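Local coordinates for hydrogen peroxide-inducible genes activator (Corynebacterium glutamicum, PDB 6G1D), which probably senses hydrogen peroxide and, as a LysR-type transcription factor, regulates peroxide-inducible genes, at residues B[239-244]-B[249-254]. The protein carries 1 engineered substitution. Numbering follows the deposited sequence.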
loop_
_atom_site.group_PDB
_atom_site.type_symbol
_atom_site.label_atom_id
_atom_site.label_comp_id
_atom_site.label_asym_id
_atom_site.label_seq_id
_atom_site.Cartn_x
_atom_site.Cartn_y
_atom_site.Cartn_z
ATOM N N THR B 239 -11.613 -18.188 -2.798
ATOM C CA THR B 239 -12.734 -17.266 -2.554
ATOM C C THR B 239 -13.754 -17.331 -3.683
ATOM O O THR B 239 -14.942 -17.374 -3.427
ATOM C CB THR B 239 -12.243 -15.834 -2.324
ATOM O OG1 THR B 239 -11.471 -15.824 -1.129
ATOM C CG2 THR B 239 -13.400 -14.857 -2.191
ATOM N N VAL B 240 -13.294 -17.403 -4.919
ATOM C CA VAL B 240 -14.209 -17.499 -6.051
ATOM C C VAL B 240 -15.059 -18.793 -5.914
ATOM O O VAL B 240 -16.267 -18.743 -6.128
ATOM C CB VAL B 240 -13.461 -17.459 -7.402
ATOM C CG1 VAL B 240 -14.362 -17.739 -8.603
ATOM C CG2 VAL B 240 -12.830 -16.062 -7.561
ATOM N N MET B 241 -14.446 -19.903 -5.517
ATOM C CA MET B 241 -15.162 -21.170 -5.374
ATOM C C MET B 241 -16.269 -21.061 -4.333
ATOM O O MET B 241 -17.345 -21.583 -4.552
ATOM C CB MET B 241 -14.219 -22.314 -4.997
ATOM C CG MET B 241 -13.195 -22.689 -6.065
ATOM S SD MET B 241 -13.804 -23.199 -7.685
ATOM C CE MET B 241 -13.432 -21.765 -8.634
ATOM N N GLN B 242 -16.044 -20.341 -3.240
ATOM C CA GLN B 242 -17.087 -20.136 -2.244
ATOM C C GLN B 242 -18.254 -19.330 -2.819
ATOM O O GLN B 242 -19.423 -19.583 -2.498
ATOM C CB GLN B 242 -16.566 -19.436 -0.975
ATOM C CG GLN B 242 -15.288 -19.961 -0.329
ATOM C CD GLN B 242 -15.398 -21.438 0.128
ATOM O OE1 GLN B 242 -15.936 -22.275 -0.585
ATOM N NE2 GLN B 242 -14.914 -21.743 1.329
ATOM N N LEU B 243 -17.940 -18.358 -3.661
ATOM C CA LEU B 243 -18.988 -17.538 -4.322
ATOM C C LEU B 243 -19.776 -18.404 -5.290
ATOM O O LEU B 243 -20.988 -18.262 -5.381
ATOM C CB LEU B 243 -18.393 -16.293 -5.025
ATOM C CG LEU B 243 -17.603 -15.399 -4.065
ATOM C CD1 LEU B 243 -16.922 -14.259 -4.792
ATOM C CD2 LEU B 243 -18.457 -14.802 -2.959
ATOM N N VAL B 244 -19.085 -19.303 -6.002
ATOM C CA VAL B 244 -19.736 -20.203 -6.951
ATOM C C VAL B 244 -20.664 -21.157 -6.203
ATOM O O VAL B 244 -21.810 -21.356 -6.630
ATOM C CB VAL B 244 -18.720 -20.986 -7.807
ATOM C CG1 VAL B 244 -19.431 -22.057 -8.629
ATOM C CG2 VAL B 244 -17.945 -20.067 -8.731
ATOM N N GLY B 249 -22.389 -16.997 -9.174
ATOM C CA GLY B 249 -21.778 -17.010 -10.497
ATOM C C GLY B 249 -21.031 -18.297 -10.806
ATOM O O GLY B 249 -21.077 -19.264 -10.040
ATOM N N SER B 250 -20.387 -18.314 -11.956
ATOM C CA SER B 250 -19.596 -19.431 -12.423
ATOM C C SER B 250 -18.204 -18.929 -12.732
ATOM O O SER B 250 -17.982 -17.700 -12.811
ATOM C CB SER B 250 -20.233 -19.988 -13.696
ATOM O OG SER B 250 -21.546 -20.467 -13.441
ATOM N N THR B 251 -17.256 -19.841 -12.960
ATOM C CA THR B 251 -15.911 -19.423 -13.370
ATOM C C THR B 251 -15.213 -20.464 -14.225
ATOM O O THR B 251 -15.780 -21.512 -14.537
ATOM C CB THR B 251 -15.073 -18.982 -12.141
ATOM O OG1 THR B 251 -13.977 -18.134 -12.545
ATOM C CG2 THR B 251 -14.548 -20.189 -11.378
ATOM N N LEU B 252 -14.011 -20.114 -14.669
ATOM C CA LEU B 252 -13.105 -21.071 -15.317
ATOM C C LEU B 252 -11.813 -21.156 -14.492
ATOM O O LEU B 252 -11.330 -20.148 -14.015
ATOM C CB LEU B 252 -12.786 -20.705 -16.747
ATOM C CG LEU B 252 -13.848 -20.965 -17.818
ATOM C CD1 LEU B 252 -15.076 -20.062 -17.660
ATOM C CD2 LEU B 252 -13.281 -20.830 -19.208
ATOM N N VAL B 253 -11.311 -22.368 -14.301
ATOM C CA VAL B 253 -10.041 -22.570 -13.619
ATOM C C VAL B 253 -9.126 -23.461 -14.469
ATOM O O VAL B 253 -9.579 -24.233 -15.316
ATOM C CB VAL B 253 -10.193 -23.137 -12.202
ATOM C CG1 VAL B 253 -11.073 -22.221 -11.370
ATOM C CG2 VAL B 253 -10.705 -24.574 -12.215
ATOM N N PRO B 254 -7.812 -23.340 -14.253
ATOM C CA PRO B 254 -6.894 -24.274 -14.920
ATOM C C PRO B 254 -7.071 -25.669 -14.374
ATOM O O PRO B 254 -7.354 -25.813 -13.188
ATOM C CB PRO B 254 -5.508 -23.745 -14.538
ATOM C CG PRO B 254 -5.747 -22.409 -13.924
ATOM C CD PRO B 254 -7.106 -22.395 -13.369
#
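Helix 239-244 packs against strand 251-254, touching it through V240, M241 and V244; the two short axes approach to 10.1 Å and run roughly antiparallel, at 142°. Both lie in the LysR substrate-binding domain, of the periplasmic-binding-protein type of fold; a short loop joins helix 237-245 to strand 251-254. The strand is outermost in the mixed sheet within this chain and pairs with strand 164-179.

T251 and V253 point their side chains at the helix, while L252 between them points away and packs on I213 and L216 of helix 208-219. T251 CG2 meets both V240 and M241; V240 CG1 is 3.7 Å from T251 CG2. M241 starts out away from the strand, but bends at chi2 and chi3, which brings CE back. The M241 side chain meets that of T251 at about a right angle, and the fit is tight: M241 CE lies 3.4 Å from T251 CG2. The same methyl carbon packs on V253 CG1, at 3.6 Å. V177 of the adjoining strand 164-179 and L267 of strand 267-287 also touch M241. The hydroxyl of T251, anti to its own N (chi1 -159°), is hydrogen-bonded to the carbonyl of L201, which satisfies it.

The end of L243 leads away from the strand and packs on L115 of the second subunit. Nearer the turn, V244 lies beside the backbone of G249, with their CA atoms 5.2 Å apart. V244 CA makes a CA-H...O contact to G249 O, at 3.5 Å and 147° at the hydrogen, and both V244 methyls, CG1 and CG2, rest against that oxygen.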